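Local coordinates for protein Can2 (Sulfobacillus thermosulfidooxidans, PDB 7BDV) that binds the second messenger cyclic tetra-adenylate through its CARF domains and acts as a dual-specificity nuclease in type III CRISPR defence, at residues A[22-27]-A[93-98]. Sequence-based numbering, arbitrary orientation.
Sequences LLPNVI and NVTGGT. With nucleotides of chain E.
Pro24 and Asn25, in the first turn of helix 23-31, face the bend where strand 90-93 runs out into the loop before helix 99-111; the CA atoms of Pro24 and Thr95 are 6.5 Å apart. A hydrogen bond joins the segments: Asn93 ND2 donates to Pro24 O at 2.9 Å (N-H...O 146°), the oxygen lying close to the Asn93 amide plane while the nitrogen stands 32° off the plane of the carbonyl. Asn93 reaches across because its CG is anti to the backbone N (chi1 -171°). The other end of the same amide closes an Asx turn, OD1 accepting from Thr95 N at 3.1 Å. With ND2 bonded to Tyr14 OH too, the amide is held at both ends. Such loops at the C-terminal ends of parallel strands form the ligand site of this Rossmann-like CARF domain, occupied here by cyclic tetra-adenylate. Thr95 CG2 touches Pro24 CB at 3.6 Å and the ribose O4' of A1 of chain E at 3.5 Å. The Pro24 ring lies against the same nucleotide, CG meeting O4' and CD the adenine base, whose N6 is 3.6 Å from Leu23 CB. Further along, Thr98 CG2 packs on the A4 ribose of chain E, while Lys99 of the second subunit bonds to Thr95 O and Gly97 O.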
ATOM      1  N   LEU A  22     -10.874  -9.950  -5.669  1.00 35.25           N
ATOM      2  CA  LEU A  22     -12.015 -10.631  -6.325  1.00 37.76           C
ATOM      3  C   LEU A  22     -11.938 -10.499  -7.845  1.00 36.25           C
ATOM      4  O   LEU A  22     -12.618 -11.304  -8.536  1.00 36.56           O
ATOM      5  CB  LEU A  22     -13.325 -10.017  -5.788  1.00 40.10           C
ATOM      6  CG  LEU A  22     -13.563 -10.238  -4.301  1.00 46.41           C
ATOM      7  CD1 LEU A  22     -14.882  -9.657  -3.862  1.00 56.72           C
ATOM      8  CD2 LEU A  22     -13.483 -11.728  -3.946  1.00 48.18           C
ATOM      9  N   LEU A  23     -11.173  -9.522  -8.377  1.00 35.00           N
ATOM     10  CA  LEU A  23     -11.135  -9.194  -9.824  1.00 31.54           C
ATOM     11  C   LEU A  23     -10.942 -10.406 -10.717  1.00 30.06           C
ATOM     12  O   LEU A  23     -11.627 -10.524 -11.738  1.00 27.02           O
ATOM     13  CB  LEU A  23     -10.066  -8.136 -10.141  1.00 35.70           C
ATOM     14  CG  LEU A  23     -10.518  -6.695  -9.979  1.00 35.12           C
ATOM     15  CD1 LEU A  23      -9.313  -5.747  -9.985  1.00 37.90           C
ATOM     16  CD2 LEU A  23     -11.552  -6.337 -11.036  1.00 35.28           C
ATOM     17  N   PRO A  24      -9.961 -11.301 -10.467  1.00 29.47           N
ATOM     18  CA  PRO A  24      -9.709 -12.391 -11.399  1.00 29.36           C
ATOM     19  C   PRO A  24     -10.833 -13.455 -11.396  1.00 32.07           C
ATOM     20  O   PRO A  24     -10.889 -14.218 -12.327  1.00 35.47           O
ATOM     21  CB  PRO A  24      -8.401 -13.022 -10.933  1.00 31.21           C
ATOM     22  CG  PRO A  24      -8.206 -12.527  -9.514  1.00 32.11           C
ATOM     23  CD  PRO A  24      -9.010 -11.255  -9.366  1.00 30.33           C
ATOM     24  N   ASN A  25     -11.691 -13.478 -10.376  1.00 32.60           N
ATOM     25  CA  ASN A  25     -12.918 -14.327 -10.358  1.00 34.08           C
ATOM     26  C   ASN A  25     -14.070 -13.620 -11.088  1.00 37.39           C
ATOM     27  O   ASN A  25     -14.926 -14.314 -11.674  1.00 45.60           O
ATOM     28  CB  ASN A  25     -13.318 -14.655  -8.928  1.00 34.13           C
ATOM     29  CG  ASN A  25     -12.243 -15.442  -8.207  1.00 35.20           C
ATOM     30  OD1 ASN A  25     -11.918 -15.164  -7.038  1.00 34.52           O
ATOM     31  ND2 ASN A  25     -11.792 -16.503  -8.865  1.00 34.17           N
ATOM     32  N   VAL A  26     -14.104 -12.292 -11.065  1.00 37.24           N
ATOM     33  CA  VAL A  26     -15.252 -11.487 -11.579  1.00 38.04           C
ATOM     34  C   VAL A  26     -15.095 -11.281 -13.088  1.00 43.95           C
ATOM     35  O   VAL A  26     -16.112 -11.330 -13.797  1.00 38.34           O
ATOM     36  CB  VAL A  26     -15.372 -10.166 -10.801  1.00 34.69           C
ATOM     37  CG1 VAL A  26     -16.220  -9.126 -11.506  1.00 36.81           C
ATOM     38  CG2 VAL A  26     -15.865 -10.402  -9.397  1.00 35.35           C
ATOM     39  N   ILE A  27     -13.864 -11.043 -13.568  1.00 33.82           N
ATOM     40  CA  ILE A  27     -13.605 -10.692 -14.981  1.00 37.75           C
ATOM     41  C   ILE A  27     -14.141 -11.783 -15.908  1.00 34.05           C
ATOM     42  O   ILE A  27     -14.829 -11.463 -16.872  1.00 35.53           O
ATOM     43  CB  ILE A  27     -12.116 -10.361 -15.210  1.00 40.71           C
ATOM     44  CG1 ILE A  27     -11.755  -8.995 -14.604  1.00 41.17           C
ATOM     45  CG2 ILE A  27     -11.787 -10.424 -16.683  1.00 43.30           C
ATOM     46  N   ASN A  93     -11.706 -21.842 -11.638  1.00 29.41           N
ATOM     47  CA  ASN A  93     -10.833 -20.645 -11.624  1.00 29.02           C
ATOM     48  C   ASN A  93      -9.914 -20.773 -10.408  1.00 28.56           C
ATOM     49  O   ASN A  93     -10.394 -20.631  -9.315  1.00 28.65           O
ATOM     50  CB  ASN A  93     -11.642 -19.359 -11.647  1.00 28.92           C
ATOM     51  CG  ASN A  93     -10.756 -18.139 -11.850  1.00 31.65           C
ATOM     52  OD1 ASN A  93      -9.543 -18.175 -11.590  1.00 27.56           O
ATOM     53  ND2 ASN A  93     -11.365 -17.063 -12.286  1.00 27.74           N
ATOM     54  N   VAL A  94      -8.633 -21.076 -10.630  1.00 34.60           N
ATOM     55  CA  VAL A  94      -7.652 -21.428  -9.564  1.00 30.99           C
ATOM     56  C   VAL A  94      -6.847 -20.166  -9.181  1.00 30.97           C
ATOM     57  O   VAL A  94      -5.863 -20.288  -8.423  1.00 33.17           O
ATOM     58  CB  VAL A  94      -6.757 -22.590 -10.056  1.00 33.18           C
ATOM     59  CG1 VAL A  94      -5.765 -22.146 -11.126  1.00 33.32           C
ATOM     60  CG2 VAL A  94      -6.028 -23.322  -8.926  1.00 33.99           C
ATOM     61  N   THR A  95      -7.241 -18.982  -9.659  1.00 36.52           N
ATOM     62  CA  THR A  95      -6.472 -17.706  -9.482  1.00 33.95           C
ATOM     63  C   THR A  95      -6.623 -17.200  -8.034  1.00 37.66           C
ATOM     64  O   THR A  95      -5.680 -16.656  -7.467  1.00 30.60           O
ATOM     65  CB  THR A  95      -6.917 -16.592 -10.444  1.00 29.94           C
ATOM     66  OG1 THR A  95      -7.306 -17.134 -11.706  1.00 27.75           O
ATOM     67  CG2 THR A  95      -5.842 -15.540 -10.642  1.00 29.63           C
ATOM     68  N   GLY A  96      -7.805 -17.354  -7.447  1.00 32.24           N
ATOM     69  CA  GLY A  96      -8.076 -16.923  -6.073  1.00 30.40           C
ATOM     70  C   GLY A  96      -7.494 -17.856  -5.028  1.00 30.89           C
ATOM     71  O   GLY A  96      -7.023 -18.943  -5.383  1.00 35.88           O
ATOM     72  N   GLY A  97      -7.537 -17.412  -3.781  1.00 29.61           N
ATOM     73  CA  GLY A  97      -7.420 -18.238  -2.567  1.00 31.42           C
ATOM     74  C   GLY A  97      -5.984 -18.287  -2.078  1.00 37.07           C
ATOM     75  O   GLY A  97      -5.100 -17.669  -2.718  1.00 36.30           O
ATOM     76  N   THR A  98      -5.746 -19.007  -1.002  1.00 40.57           N
ATOM     77  CA  THR A  98      -4.373 -19.338  -0.544  1.00 38.16           C
ATOM     78  C   THR A  98      -3.824 -20.350  -1.529  1.00 36.44           C
ATOM     79  O   THR A  98      -4.610 -20.941  -2.285  1.00 31.72           O
ATOM     80  CB  THR A  98      -4.371 -19.866   0.886  1.00 36.06           C
ATOM     81  OG1 THR A  98      -5.186 -21.054   0.912  1.00 39.51           O
ATOM     82  CG2 THR A  98      -4.905 -18.859   1.868  1.00 33.22           C
TER
ATOM     83  P     A E   4      -0.265 -17.570  -0.501  1.00 29.61           P
ATOM     84  OP1   A E   4      -0.645 -18.922  -0.018  1.00 31.96           O
ATOM     85  OP2   A E   4       0.222 -17.064  -1.815  1.00 30.18           O
ATOM     86  O5'   A E   4      -1.693 -16.894  -0.227  1.00 27.41           O
ATOM     87  C5'   A E   4      -1.956 -15.569  -0.613  1.00 29.78           C
ATOM     88  C4'   A E   4      -3.419 -15.519  -0.984  1.00 31.59           C
ATOM     89  O4'   A E   4      -4.217 -16.048   0.121  1.00 33.99           O
ATOM     90  C3'   A E   4      -3.943 -14.114  -1.251  1.00 32.14           C
ATOM     91  O3'   A E   4      -4.766 -14.186  -2.426  1.00 35.82           O
ATOM     92  C2'   A E   4      -4.713 -13.799   0.028  1.00 33.96           C
ATOM     93  O2'   A E   4      -5.674 -12.772  -0.107  1.00 32.23           O
ATOM     94  C1'   A E   4      -5.296 -15.171   0.350  1.00 31.46           C
ATOM     95  N9    A E   4      -5.748 -15.353   1.712  1.00 36.57           N
ATOM     96  C8    A E   4      -5.053 -15.063   2.892  1.00 38.18           C
ATOM     97  N7    A E   4      -5.757 -15.370   3.967  1.00 36.36           N
ATOM     98  C5    A E   4      -6.969 -15.857   3.477  1.00 38.58           C
ATOM     99  C6    A E   4      -8.146 -16.312   4.116  1.00 40.52           C
ATOM    100  N6    A E   4      -8.272 -16.351   5.433  1.00 37.43           N
ATOM    101  N1    A E   4      -9.201 -16.709   3.341  1.00 35.07           N
ATOM    102  C2    A E   4      -9.057 -16.625   2.010  1.00 41.45           C
ATOM    103  N3    A E   4      -7.995 -16.225   1.299  1.00 41.71           N
ATOM    104  C4    A E   4      -6.979 -15.837   2.098  1.00 38.35           C
ATOM    105  P     A E   1      -4.997 -12.915  -3.350  1.00 35.45           P
ATOM    106  OP1   A E   1      -6.446 -12.461  -3.343  1.00 38.45           O
ATOM    107  OP2   A E   1      -4.087 -11.715  -3.139  1.00 29.18           O
ATOM    108  O5'   A E   1      -4.675 -13.618  -4.738  1.00 33.55           O
ATOM    109  C5'   A E   1      -4.955 -12.874  -5.919  1.00 30.62           C
ATOM    110  C4'   A E   1      -4.270 -13.569  -7.050  1.00 30.49           C
ATOM    111  O4'   A E   1      -4.842 -13.091  -8.285  1.00 28.35           O
ATOM    112  C3'   A E   1      -2.768 -13.297  -7.184  1.00 31.02           C
ATOM    113  O3'   A E   1      -2.207 -14.311  -7.963  1.00 28.04           O
ATOM    114  C2'   A E   1      -2.751 -12.071  -8.077  1.00 30.97           C
ATOM    115  O2'   A E   1      -1.504 -11.943  -8.723  1.00 31.61           O
ATOM    116  C1'   A E   1      -3.833 -12.503  -9.070  1.00 27.55           C
ATOM    117  N9    A E   1      -4.475 -11.509  -9.865  1.00 27.12           N
ATOM    118  C8    A E   1      -4.822 -11.674 -11.175  1.00 28.36           C
ATOM    119  N7    A E   1      -5.436 -10.641 -11.676  1.00 28.73           N
ATOM    120  C5    A E   1      -5.528  -9.758 -10.624  1.00 32.44           C
ATOM    121  C6    A E   1      -6.093  -8.479 -10.517  1.00 34.45           C
ATOM    122  N6    A E   1      -6.701  -7.852 -11.515  1.00 38.14           N
ATOM    123  N1    A E   1      -6.034  -7.884  -9.313  1.00 32.40           N
ATOM    124  C2    A E   1      -5.432  -8.515  -8.308  1.00 26.89           C
ATOM    125  N3    A E   1      -4.841  -9.684  -8.294  1.00 29.73           N
ATOM    126  C4    A E   1      -4.947 -10.284  -9.490  1.00 31.47           C
TER